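Local structure of 3-dehydroquinate dehydratase (Clostridium difficile, 4H3D) at residues 22-27 with 241-246; 56-59 with 63-66; 134-139 with 169-174; 160-165 with 193-198. The protein catalyses the cis-dehydration of 3-dehydroquinate to 3-dehydroshikimate, the third step of the chorismate pathway, through an imine formed with an active-site lysine. All blocks are in the same frame, centred on the assembly; numbering follows the deposited sequence. Where two conformers were deposited one is given.

Contact 1: 22-27 with 241-246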
loop_
_atom_site.group_PDB
_atom_site.type_symbol
_atom_site.label_atom_id
_atom_site.label_comp_id
_atom_site.label_asym_id
_atom_site.label_seq_id
_atom_site.Cartn_x
_atom_site.Cartn_y
_atom_site.Cartn_z
ATOM N N ILE B 22 3.933 -9.617 11.602
ATOM C CA ILE B 22 5.134 -9.565 10.781
ATOM C C ILE B 22 6.056 -10.717 11.105
ATOM O O ILE B 22 6.413 -10.942 12.289
ATOM C CB ILE B 22 5.929 -8.265 11.015
ATOM C CG1 ILE B 22 5.088 -7.056 10.640
ATOM C CG2 ILE B 22 7.225 -8.275 10.179
ATOM C CD1 ILE B 22 5.769 -5.725 10.921
ATOM N N CYS B 23 6.462 -11.426 10.056
ATOM C CA CYS B 23 7.377 -12.552 10.154
ATOM C C CYS B 23 8.672 -12.200 9.440
ATOM O O CYS B 23 8.648 -11.644 8.327
ATOM C CB CYS B 23 6.767 -13.787 9.488
ATOM S SG CYS B 23 7.740 -15.259 9.615
ATOM N N VAL B 24 9.799 -12.510 10.069
ATOM C CA VAL B 24 11.107 -12.245 9.492
ATOM C C VAL B 24 11.908 -13.541 9.444
ATOM O O VAL B 24 12.000 -14.242 10.450
ATOM C CB VAL B 24 11.877 -11.222 10.341
ATOM C CG1 VAL B 24 13.196 -10.884 9.682
ATOM C CG2 VAL B 24 11.031 -9.963 10.557
ATOM N N PRO B 25 12.483 -13.879 8.267
ATOM C CA PRO B 25 13.279 -15.092 8.180
ATOM C C PRO B 25 14.740 -14.973 8.593
ATOM O O PRO B 25 15.351 -13.901 8.492
ATOM C CB PRO B 25 13.225 -15.454 6.679
ATOM C CG PRO B 25 12.925 -14.230 5.991
ATOM C CD PRO B 25 12.172 -13.330 6.938
ATOM N N ILE B 26 15.267 -16.106 9.057
ATOM C CA ILE B 26 16.684 -16.304 9.361
ATOM C C ILE B 26 17.143 -17.222 8.236
ATOM O O ILE B 26 16.538 -18.300 8.001
ATOM C CB ILE B 26 16.883 -16.978 10.729
ATOM C CG1 ILE B 26 16.534 -15.976 11.827
ATOM C CG2 ILE B 26 18.344 -17.486 10.888
ATOM C CD1 ILE B 26 16.629 -16.533 13.252
ATOM N N ILE B 27 18.182 -16.811 7.528
ATOM C CA ILE B 27 18.647 -17.544 6.355
ATOM C C ILE B 27 20.125 -17.949 6.426
ATOM O O ILE B 27 20.744 -18.264 5.406
ATOM C CB ILE B 27 18.380 -16.707 5.071
ATOM C CG1 ILE B 27 19.095 -15.357 5.129
ATOM C CG2 ILE B 27 16.890 -16.458 4.901
ATOM C CD1 ILE B 27 19.023 -14.596 3.825
ATOM N N ILE B 241 10.815 -5.526 1.872
ATOM C CA ILE B 241 10.722 -4.355 2.735
ATOM C C ILE B 241 11.335 -4.761 4.077
ATOM O O ILE B 241 11.008 -5.823 4.599
ATOM C CB ILE B 241 9.237 -3.874 2.864
ATOM C CG1 ILE B 241 9.102 -2.713 3.849
ATOM C CG2 ILE B 241 8.337 -4.995 3.307
ATOM C CD1 ILE B 241 7.703 -2.124 3.872
ATOM N N SER B 242 12.255 -3.954 4.612
ATOM C CA SER B 242 12.883 -4.294 5.902
ATOM C C SER B 242 11.770 -4.288 6.942
ATOM O O SER B 242 10.828 -3.473 6.856
ATOM C CB SER B 242 13.974 -3.304 6.270
ATOM O OG SER B 242 13.415 -2.077 6.681
ATOM N N PHE B 243 11.875 -5.168 7.925
ATOM C CA PHE B 243 10.789 -5.363 8.885
ATOM C C PHE B 243 10.450 -4.138 9.732
ATOM O O PHE B 243 9.290 -3.962 10.119
ATOM C CB PHE B 243 11.028 -6.620 9.752
ATOM C CG PHE B 243 12.046 -6.444 10.841
ATOM C CD1 PHE B 243 11.657 -6.004 12.096
ATOM C CD2 PHE B 243 13.379 -6.756 10.629
ATOM C CE1 PHE B 243 12.588 -5.849 13.111
ATOM C CE2 PHE B 243 14.309 -6.604 11.638
ATOM C CZ PHE B 243 13.914 -6.152 12.877
ATOM N N LYS B 244 11.439 -3.288 9.999
ATOM C CA LYS B 244 11.208 -2.060 10.780
ATOM C C LYS B 244 10.289 -1.126 10.001
ATOM O O LYS B 244 9.315 -0.581 10.537
ATOM C CB LYS B 244 12.522 -1.336 11.082
ATOM C CG LYS B 244 13.484 -2.114 11.961
ATOM C CD LYS B 244 14.807 -1.367 12.152
ATOM C CE LYS B 244 15.827 -2.234 12.861
ATOM N NZ LYS B 244 17.102 -1.495 13.155
ATOM N N GLU B 245 10.602 -0.950 8.727
ATOM C CA GLU B 245 9.817 -0.078 7.875
ATOM C C GLU B 245 8.433 -0.676 7.621
ATOM O O GLU B 245 7.441 0.048 7.520
ATOM C CB GLU B 245 10.583 0.213 6.584
ATOM C CG GLU B 245 11.887 0.982 6.863
ATOM C CD GLU B 245 12.663 1.362 5.614
ATOM O OE1 GLU B 245 12.404 0.778 4.542
ATOM O OE2 GLU B 245 13.545 2.246 5.714
ATOM N N LEU B 246 8.356 -2.002 7.562
ATOM C CA LEU B 246 7.084 -2.675 7.366
ATOM C C LEU B 246 6.217 -2.459 8.612
ATOM O O LEU B 246 5.004 -2.199 8.510
ATOM C CB LEU B 246 7.317 -4.166 7.091
ATOM C CG LEU B 246 6.114 -5.041 6.754
ATOM C CD1 LEU B 246 5.367 -4.444 5.596
ATOM C CD2 LEU B 246 6.560 -6.518 6.441
#
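Ile-22 and Val-24 on strand 21-26 meet Phe-243 and Leu-246 on the first turn of helix 243-256, where the C-terminal helix packs on the first strand of the TIM barrel. The packing of the last helix over the seam between the first and last barrel strands is illustrated here by four buried apolar side chains, with no hydrogen bond between the segments. The tightest point is Val-24 CG2, which lies 3.4 Å from Phe-243 CB and also reaches the ring carbons CG and CD2. The ring is approached obliquely, and the two side chains cross at about a right angle. Phe-243 CG lies between the backbone N and the carbonyl carbon (chi1 77°), and the methyl meets CB and ring at once.

Ile-22 divides its two branches. CG2 rests 4.2 Å from Leu-246 CD2, the side chains running past each other in opposite directions, while CD1 reaches over the helix backbone. Further out, Leu-41 of helix 31-41 touches both Val-24 and Phe-243, and Thr-228 of strand 227-229 touches both Ile-22 and Leu-246. Ser-242 occupies the N-cap position, with Leu-246 N bonded to Ser-242 O. Ile-22 CD1 stands 4.0 Å from the carbonyl oxygen of Phe-243.

Contact 2: 56-59 with 63-66; sequences FENV and KEVK
A beta-alpha connection of the TIM barrel contains this contact: the loop after strand 48-52 makes a type I beta turn from Phe-56 to Val-59 and then folds against the opening turn of helix 62-76. The case illustrates how a short loop can be packed by the helix that follows it, since only three residues separate the segments and no hydrogen bond joins them.

On the buried side an aromatic ring packs on the helix backbone and on a valine. CG of Phe-56 lies anti to the backbone N (chi1 -179°), which carries the ring toward the helix, where CE2 lies 3.9 Å from Glu-64 O and equally near Val-65 N. That approach is oblique to the ring. The same CE2 is 4.1 Å from Val-65 CG2, so a single ring carbon touches both helix backbone and side chain. One face of the ring is occupied by the turn itself, with Asn-58 N over the ring centre, 3.9 Å above its plane. The turn is closed by Val-59 N bonded to Phe-56 O.

On the outer side, Asn-58 and Glu-64 meet without a hydrogen bond. Glu-64 OE2 is 3.1 Å from Asn-58 CB, and the amide and carboxylate planes lie 23° apart. The helix start is tied separately by Glu-64 N to Asn-61 OD1.

Beyond the pair, the Val-65 side chain lies about 4 Å from that of Trp-51, a residue of the 3-dehydroquinate site. Helix 98-110 touches Val-65 through Ile-108, while Tyr-100 OH bonds to Val-59 O. A methyl group of helix 62-76 packs against that same oxygen: Val-65 CG2 lies 3.4 Å from Val-59 O.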
loop_
_atom_site.group_PDB
_atom_site.type_symbol
_atom_site.label_atom_id
_atom_site.label_comp_id
_atom_site.label_asym_id
_atom_site.label_seq_id
_atom_site.Cartn_x
_atom_site.Cartn_y
_atom_site.Cartn_z
ATOM N N PHE B 56 20.570 -23.821 5.707
ATOM C CA PHE B 56 21.514 -24.438 6.649
ATOM C C PHE B 56 22.312 -25.555 5.945
ATOM O O PHE B 56 21.727 -26.534 5.472
ATOM C CB PHE B 56 20.745 -24.958 7.855
ATOM C CG PHE B 56 21.600 -25.590 8.908
ATOM C CD1 PHE B 56 22.695 -24.911 9.446
ATOM C CD2 PHE B 56 21.279 -26.850 9.410
ATOM C CE1 PHE B 56 23.482 -25.499 10.438
ATOM C CE2 PHE B 56 22.080 -27.450 10.411
ATOM C CZ PHE B 56 23.168 -26.764 10.924
ATOM N N GLU B 57 23.638 -25.409 5.882
ATOM C CA GLU B 57 24.485 -26.384 5.144
ATOM C C GLU B 57 24.400 -27.821 5.643
ATOM O O GLU B 57 24.541 -28.753 4.853
ATOM C CB GLU B 57 25.958 -25.931 5.075
ATOM C CG GLU B 57 26.145 -24.682 4.234
ATOM C CD GLU B 57 27.594 -24.321 3.985
ATOM O OE1 GLU B 57 27.825 -23.407 3.167
ATOM O OE2 GLU B 57 28.495 -24.937 4.595
ATOM N N ASN B 58 24.173 -28.014 6.940
ATOM C CA ASN B 58 24.060 -29.374 7.477
ATOM C C ASN B 58 22.620 -29.852 7.658
ATOM O O ASN B 58 22.363 -30.723 8.484
ATOM C CB ASN B 58 24.839 -29.466 8.802
ATOM C CG ASN B 58 26.326 -29.247 8.610
ATOM O OD1 ASN B 58 26.883 -29.591 7.573
ATOM N ND2 ASN B 58 26.977 -28.666 9.610
ATOM N N VAL B 59 21.690 -29.322 6.843
ATOM C CA VAL B 59 20.261 -29.652 6.969
ATOM C C VAL B 59 19.985 -31.150 6.866
ATOM O O VAL B 59 19.018 -31.636 7.430
ATOM C CB VAL B 59 19.366 -28.860 5.949
ATOM C CG1 VAL B 59 19.701 -29.224 4.516
ATOM C CG2 VAL B 59 17.848 -29.098 6.224
ATOM N N LYS B 63 20.520 -34.350 13.681
ATOM C CA LYS B 63 21.129 -34.006 14.949
ATOM C C LYS B 63 21.675 -32.566 14.957
ATOM O O LYS B 63 21.526 -31.849 15.952
ATOM C CB LYS B 63 22.234 -35.016 15.294
ATOM C CG LYS B 63 22.898 -34.774 16.624
ATOM C CD LYS B 63 23.867 -35.910 16.968
ATOM C CE LYS B 63 24.495 -35.684 18.306
ATOM N NZ LYS B 63 25.494 -36.725 18.649
ATOM N N GLU B 64 22.319 -32.159 13.863
ATOM C CA GLU B 64 22.878 -30.793 13.766
ATOM C C GLU B 64 21.758 -29.762 13.619
ATOM O O GLU B 64 21.848 -28.645 14.160
ATOM C CB GLU B 64 23.926 -30.705 12.637
ATOM C CG GLU B 64 25.224 -31.494 12.993
ATOM C CD GLU B 64 26.202 -31.700 11.822
ATOM O OE1 GLU B 64 27.419 -31.781 12.075
ATOM O OE2 GLU B 64 25.769 -31.816 10.666
ATOM N N VAL B 65 20.683 -30.141 12.934
ATOM C CA VAL B 65 19.521 -29.266 12.815
ATOM C C VAL B 65 18.926 -29.034 14.216
ATOM O O VAL B 65 18.576 -27.900 14.575
ATOM C CB VAL B 65 18.412 -29.858 11.920
ATOM C CG1 VAL B 65 17.119 -28.992 12.021
ATOM C CG2 VAL B 65 18.889 -30.000 10.452
ATOM N N LYS B 66 18.795 -30.106 14.991
ATOM C CA LYS B 66 18.265 -29.990 16.364
ATOM C C LYS B 66 19.159 -29.122 17.259
ATOM O O LYS B 66 18.651 -28.329 18.050
ATOM C CB LYS B 66 18.047 -31.358 17.002
ATOM C CG LYS B 66 16.829 -32.132 16.441
ATOM C CD LYS B 66 16.649 -33.455 17.198
ATOM C CE LYS B 66 15.542 -34.292 16.614
ATOM N NZ LYS B 66 15.423 -35.604 17.299
#

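Contact 3: 134-139 with 169-174; sequences FAHKKE and GADLPK. With SHL (5-hydroxy-6-methyl-4-oxo-4H-pyran-2-carboxylic acid), chain I.
His-136 and Asp-171 approach from opposite directions and join through a His-carboxylate hydrogen bond, a compact example of a polar link between a barrel helix and the lead-in to a strand. NE2 of His-136 donates to OD2 of Asp-171 at 2.8 Å, with an N-H...O angle of 162°. The acceptor sits almost in the imidazole plane and is met on its syn side, 26° out of the carboxylate plane. The imidazole thus presents its edge to a carboxylate turned nearly perpendicular to it. On the same ring edge, CE1 lies 3.3 Å from Gly-169 O. Because His-136 CG is anti to the carbonyl carbon (chi1 -71°), the ring reaches off the last helical turn to these oxygens.

Asp-171 OD2 also accepts from Val-142 N, and OD1 forms a salt bridge with Arg-6; these partners would be expected to favour the charged carboxylate. Gly-169 has positive phi and closes helix 155-167 in a Schellman motif.

Farther along the second segment, Lys-174 extends away from the histidine pair, which is structural and distant from the lysine NZ and the bound ligand. That NZ, the Schiff-base nitrogen of the reaction, is covalently bonded at 1.4 Å to CAL of the comenic acid derivative. The histidine link joins the end of helix 125-137 to the segment leading into strand 172-177, beside strand 141-148 and just after helix 155-167.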
loop_
_atom_site.group_PDB
_atom_site.type_symbol
_atom_site.label_atom_id
_atom_site.label_comp_id
_atom_site.label_asym_id
_atom_site.label_seq_id
_atom_site.Cartn_x
_atom_site.Cartn_y
_atom_site.Cartn_z
ATOM N N PHE B 134 0.647 -35.293 12.244
ATOM C CA PHE B 134 1.639 -35.391 13.291
ATOM C C PHE B 134 1.873 -34.047 13.977
ATOM O O PHE B 134 1.969 -33.981 15.210
ATOM C CB PHE B 134 2.956 -35.963 12.781
ATOM C CG PHE B 134 3.897 -36.271 13.871
ATOM C CD1 PHE B 134 3.730 -37.422 14.632
ATOM C CD2 PHE B 134 4.911 -35.392 14.202
ATOM C CE1 PHE B 134 4.582 -37.704 15.669
ATOM C CE2 PHE B 134 5.774 -35.674 15.251
ATOM C CZ PHE B 134 5.609 -36.823 15.982
ATOM N N ALA B 135 1.991 -32.984 13.185
ATOM C CA ALA B 135 2.139 -31.649 13.728
ATOM C C ALA B 135 0.989 -31.352 14.679
ATOM O O ALA B 135 1.207 -30.849 15.783
ATOM C CB ALA B 135 2.196 -30.588 12.594
ATOM N N HIS B 136 -0.230 -31.683 14.276
ATOM C CA HIS B 136 -1.379 -31.406 15.146
ATOM C C HIS B 136 -1.354 -32.219 16.416
ATOM O O HIS B 136 -1.736 -31.719 17.478
ATOM C CB HIS B 136 -2.687 -31.524 14.412
ATOM C CG HIS B 136 -2.908 -30.418 13.428
ATOM N ND1 HIS B 136 -3.666 -30.571 12.292
ATOM C CD2 HIS B 136 -2.429 -29.148 13.394
ATOM C CE1 HIS B 136 -3.671 -29.436 11.613
ATOM N NE2 HIS B 136 -2.930 -28.557 12.258
ATOM N N LYS B 137 -0.869 -33.456 16.328
ATOM C CA LYS B 137 -0.721 -34.275 17.505
ATOM C C LYS B 137 0.213 -33.588 18.508
ATOM O O LYS B 137 0.043 -33.726 19.713
ATOM C CB LYS B 137 -0.178 -35.655 17.138
ATOM C CG LYS B 137 -0.123 -36.601 18.292
ATOM C CD LYS B 137 0.339 -37.961 17.880
ATOM C CE LYS B 137 0.322 -38.898 19.076
ATOM N NZ LYS B 137 0.682 -40.284 18.701
ATOM N N LYS B 138 1.188 -32.840 18.006
ATOM C CA LYS B 138 2.161 -32.126 18.849
ATOM C C LYS B 138 1.806 -30.644 19.073
ATOM O O LYS B 138 2.626 -29.877 19.526
ATOM C CB LYS B 138 3.554 -32.223 18.214
ATOM C CG LYS B 138 4.058 -33.646 18.018
ATOM C CD LYS B 138 4.070 -34.451 19.320
ATOM C CE LYS B 138 4.864 -33.739 20.422
ATOM N NZ LYS B 138 4.788 -34.461 21.744
ATOM N N GLU B 139 0.583 -30.245 18.742
ATOM C CA GLU B 139 0.124 -28.862 18.952
ATOM C C GLU B 139 0.958 -27.816 18.171
ATOM O O GLU B 139 1.151 -26.683 18.619
ATOM C CB GLU B 139 0.096 -28.527 20.445
ATOM C CG GLU B 139 -0.609 -29.587 21.277
ATOM C CD GLU B 139 -0.800 -29.187 22.739
ATOM O OE1 GLU B 139 -0.036 -29.672 23.586
ATOM O OE2 GLU B 139 -1.706 -28.380 23.031
ATOM N N GLY B 169 -6.379 -29.390 6.048
ATOM C CA GLY B 169 -6.130 -29.110 7.457
ATOM C C GLY B 169 -5.113 -28.028 7.755
ATOM O O GLY B 169 -4.638 -27.932 8.888
ATOM N N ALA B 170 -4.752 -27.202 6.771
ATOM C CA ALA B 170 -3.829 -26.098 7.077
ATOM C C ALA B 170 -4.483 -25.183 8.104
ATOM O O ALA B 170 -5.657 -24.871 7.991
ATOM C CB ALA B 170 -3.504 -25.289 5.832
ATOM N N ASP B 171 -3.732 -24.772 9.113
ATOM C CA ASP B 171 -4.223 -23.769 10.022
ATOM C C ASP B 171 -4.154 -22.419 9.298
ATOM O O ASP B 171 -4.976 -21.536 9.547
ATOM C CB ASP B 171 -3.363 -23.735 11.286
ATOM C CG ASP B 171 -3.446 -25.026 12.074
ATOM O OD1 ASP B 171 -4.441 -25.213 12.797
ATOM O OD2 ASP B 171 -2.504 -25.844 11.985
ATOM N N LEU B 172 -3.173 -22.291 8.382
ATOM C CA LEU B 172 -2.907 -21.049 7.659
ATOM C C LEU B 172 -2.500 -21.297 6.205
ATOM O O LEU B 172 -1.315 -21.516 5.910
ATOM C CB LEU B 172 -1.767 -20.267 8.356
ATOM C CG LEU B 172 -2.002 -19.767 9.784
ATOM C CD1 LEU B 172 -0.681 -19.268 10.405
ATOM C CD2 LEU B 172 -3.085 -18.681 9.831
ATOM N N PRO B 173 -3.479 -21.313 5.293
ATOM C CA PRO B 173 -3.174 -21.408 3.874
ATOM C C PRO B 173 -2.310 -20.236 3.433
ATOM O O PRO B 173 -2.561 -19.095 3.845
ATOM C CB PRO B 173 -4.538 -21.299 3.213
ATOM C CG PRO B 173 -5.500 -21.755 4.213
ATOM C CD PRO B 173 -4.922 -21.359 5.550
ATOM N N LYS B 174 -1.308 -20.503 2.593
ATOM C CA LYS B 174 -0.424 -19.459 2.121
ATOM C C LYS B 174 -0.182 -19.586 0.637
ATOM O O LYS B 174 0.122 -20.680 0.144
ATOM C CB LYS B 174 0.935 -19.540 2.823
ATOM C CG LYS B 174 1.989 -18.539 2.267
ATOM C CD LYS B 174 3.317 -18.704 2.933
ATOM C CE LYS B 174 4.331 -17.717 2.363
ATOM N NZ LYS B 174 5.691 -17.892 2.963
HETATM O OAD SHL I . 8.484 -12.576 1.512
HETATM C CAH SHL I . 8.608 -13.240 0.452
HETATM O OAA SHL I . 9.125 -12.731 -0.575
HETATM C CAK SHL I . 8.146 -14.614 0.440
HETATM O OAG SHL I . 7.558 -15.142 1.638
HETATM C CAF SHL I . 7.283 -16.523 1.710
HETATM C CAL SHL I . 6.856 -17.038 2.889
HETATM C CAJ SHL I . 7.563 -17.270 0.620
HETATM O OAC SHL I . 7.344 -18.582 0.656
HETATM C CAI SHL I . 8.061 -16.709 -0.522
HETATM C CAE SHL I . 8.343 -15.404 -0.617
HETATM O OAB SHL I . 8.285 -17.467 -1.585
#

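Contact 4: 160-165 with 193-198; sequences SRLCRM and NEMFKI
Neighbouring outer helices of the TIM barrel, 155-167 and 182-199, pack here through one methionine; the example shows how a single long side chain can bridge two helices. All of the contact is van der Waals packing, with no hydrogen bond between the segments.

The apolar group centres on Met-195. It meets Leu-162 along its length: SD and CE each lie 3.8 Å from Leu-162 CB, and CG is 3.9 Å from Leu-162 CD1. A bend at chi2 (70°) turns the thioether across the leucine, whose CD2 branch packs instead on Pro-173 of strand 172-177. Val-159 and Gln-166 of the first helix also touch Met-195, as do Ala-200 and Ile-204 beyond the second.

The sulfur group adds Cys-163, whose SG faces the end of the methionine.

Polar interactions lie around this packing. Glu-194 makes a salt bridge to Lys-155 at the start of the first helix, and Lys-197 forms one across the subunit interface with Glu-182 of the second subunit.

Both the sulfur and the methyl of the methionine touch both partners; Met-195 CE stands 3.8 Å from Cys-163 SG and the same distance from the backbone N of Cys-163.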
loop_
_atom_site.group_PDB
_atom_site.type_symbol
_atom_site.label_atom_id
_atom_site.label_comp_id
_atom_site.label_asym_id
_atom_site.label_seq_id
_atom_site.Cartn_x
_atom_site.Cartn_y
_atom_site.Cartn_z
ATOM N N SER B 160 -9.301 -21.640 -5.357
ATOM C CA SER B 160 -9.391 -23.105 -5.345
ATOM C C SER B 160 -8.218 -23.731 -4.577
ATOM O O SER B 160 -8.400 -24.708 -3.842
ATOM C CB SER B 160 -9.528 -23.711 -6.783
ATOM O OG SER B 160 -8.310 -23.649 -7.533
ATOM N N ARG B 161 -7.028 -23.164 -4.726
ATOM C CA ARG B 161 -5.868 -23.676 -4.011
ATOM C C ARG B 161 -5.976 -23.394 -2.516
ATOM O O ARG B 161 -5.700 -24.256 -1.705
ATOM C CB ARG B 161 -4.582 -23.103 -4.575
ATOM C CG ARG B 161 -4.344 -23.562 -5.976
ATOM C CD ARG B 161 -2.986 -23.204 -6.467
ATOM N NE ARG B 161 -2.935 -23.365 -7.902
ATOM C CZ ARG B 161 -1.939 -22.970 -8.674
ATOM N NH1 ARG B 161 -0.864 -22.407 -8.152
ATOM N NH2 ARG B 161 -2.015 -23.156 -9.980
ATOM N N LEU B 162 -6.395 -22.186 -2.166
ATOM C CA LEU B 162 -6.556 -21.827 -0.748
ATOM C C LEU B 162 -7.630 -22.713 -0.090
ATOM O O LEU B 162 -7.464 -23.153 1.055
ATOM C CB LEU B 162 -6.891 -20.338 -0.599
ATOM C CG LEU B 162 -5.783 -19.359 -1.016
ATOM C CD1 LEU B 162 -6.316 -17.910 -1.085
ATOM C CD2 LEU B 162 -4.572 -19.477 -0.074
ATOM N N CYS B 163 -8.730 -22.975 -0.810
ATOM C CA CYS B 163 -9.769 -23.886 -0.305
ATOM C C CYS B 163 -9.208 -25.309 -0.119
ATOM O O CYS B 163 -9.515 -25.981 0.872
ATOM C CB CYS B 163 -10.982 -23.921 -1.233
ATOM S SG CYS B 163 -11.948 -22.426 -1.194
ATOM N N ARG B 164 -8.380 -25.761 -1.053
ATOM C CA ARG B 164 -7.795 -27.097 -0.935
ATOM C C ARG B 164 -6.898 -27.184 0.325
ATOM O O ARG B 164 -6.888 -28.221 1.051
ATOM C CB ARG B 164 -7.014 -27.474 -2.198
ATOM C CG ARG B 164 -6.444 -28.902 -2.197
ATOM C CD ARG B 164 -7.529 -29.965 -1.988
ATOM N NE ARG B 164 -6.955 -31.291 -1.793
ATOM C CZ ARG B 164 -7.566 -32.298 -1.171
ATOM N NH1 ARG B 164 -6.946 -33.464 -1.041
ATOM N NH2 ARG B 164 -8.784 -32.143 -0.651
ATOM N N MET B 165 -6.177 -26.098 0.600
ATOM C CA MET B 165 -5.316 -26.023 1.778
ATOM C C MET B 165 -6.151 -26.123 3.053
ATOM O O MET B 165 -5.743 -26.777 4.012
ATOM C CB MET B 165 -4.500 -24.748 1.760
ATOM C CG MET B 165 -3.444 -24.719 0.659
ATOM S SD MET B 165 -2.855 -23.057 0.479
ATOM C CE MET B 165 -1.550 -23.233 -0.713
ATOM N N ASN B 193 -9.369 -11.141 -0.880
ATOM C CA ASN B 193 -10.544 -10.640 -0.193
ATOM C C ASN B 193 -11.775 -11.518 -0.407
ATOM O O ASN B 193 -12.600 -11.670 0.505
ATOM C CB ASN B 193 -10.827 -9.195 -0.565
ATOM C CG ASN B 193 -11.809 -8.542 0.388
ATOM O OD1 ASN B 193 -12.897 -8.216 0.003
ATOM N ND2 ASN B 193 -11.426 -8.408 1.661
ATOM N N GLU B 194 -11.906 -12.088 -1.592
ATOM C CA GLU B 194 -13.018 -13.011 -1.863
ATOM C C GLU B 194 -12.922 -14.233 -0.942
ATOM O O GLU B 194 -13.916 -14.660 -0.356
ATOM C CB GLU B 194 -13.025 -13.427 -3.332
ATOM C CG GLU B 194 -14.143 -14.389 -3.691
ATOM C CD GLU B 194 -14.328 -14.534 -5.198
ATOM O OE1 GLU B 194 -14.339 -13.496 -5.906
ATOM O OE2 GLU B 194 -14.484 -15.684 -5.665
ATOM N N MET B 195 -11.711 -14.761 -0.790
ATOM C CA MET B 195 -11.471 -15.884 0.095
ATOM C C MET B 195 -11.796 -15.460 1.529
ATOM O O MET B 195 -12.568 -16.121 2.226
ATOM C CB MET B 195 -10.010 -16.326 0.000
ATOM C CG MET B 195 -9.675 -17.576 0.784
ATOM S SD MET B 195 -10.428 -19.044 0.046
ATOM C CE MET B 195 -10.115 -20.238 1.355
ATOM N N PHE B 196 -11.210 -14.343 1.953
ATOM C CA PHE B 196 -11.425 -13.810 3.289
ATOM C C PHE B 196 -12.903 -13.658 3.619
ATOM O O PHE B 196 -13.367 -14.076 4.692
ATOM C CB PHE B 196 -10.734 -12.428 3.412
ATOM C CG PHE B 196 -10.825 -11.816 4.786
ATOM C CD1 PHE B 196 -9.880 -12.129 5.771
ATOM C CD2 PHE B 196 -11.833 -10.920 5.094
ATOM C CE1 PHE B 196 -9.946 -11.563 7.033
ATOM C CE2 PHE B 196 -11.917 -10.348 6.363
ATOM C CZ PHE B 196 -10.960 -10.675 7.340
ATOM N N LYS B 197 -13.646 -13.088 2.690
ATOM C CA LYS B 197 -15.052 -12.785 2.915
ATOM C C LYS B 197 -16.042 -13.932 2.745
ATOM O O LYS B 197 -16.983 -14.049 3.527
ATOM C CB LYS B 197 -15.486 -11.646 2.010
ATOM C CG LYS B 197 -15.107 -10.265 2.496
ATOM C CD LYS B 197 -15.777 -9.238 1.616
ATOM C CE LYS B 197 -15.903 -7.906 2.285
ATOM N NZ LYS B 197 -16.629 -6.939 1.380
ATOM N N ILE B 198 -15.813 -14.774 1.740
ATOM C CA ILE B 198 -16.766 -15.810 1.354
ATOM C C ILE B 198 -16.416 -17.241 1.739
ATOM O O ILE B 198 -17.276 -17.956 2.264
ATOM C CB ILE B 198 -16.976 -15.782 -0.187
ATOM C CG1 ILE B 198 -17.392 -14.377 -0.639
ATOM C CG2 ILE B 198 -18.026 -16.824 -0.625
ATOM C CD1 ILE B 198 -17.402 -14.209 -2.122
#

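The four contacts sample one TIM barrel at different positions round its wall. Contact 1 pairs the first barrel strand with the last helix, and the other three fall between its segments. Contact 2 closes before contact 3 opens, whereas contacts 3 and 4 alternate along the chain. These last two, with centres about 17 Å apart, touch: Ala-170 N lies 3.0 Å from Met-165 O, a probable hydrogen bond. Contacts 2 and 4 are the most distant, about 35 Å between centres. Contacts 1 and 4 both reach the second subunit; contacts 1 and 3 share the parallel sheet. Packing spread round the wall surrounds one active site, where Lys-174, from contact 3, carries the ligand.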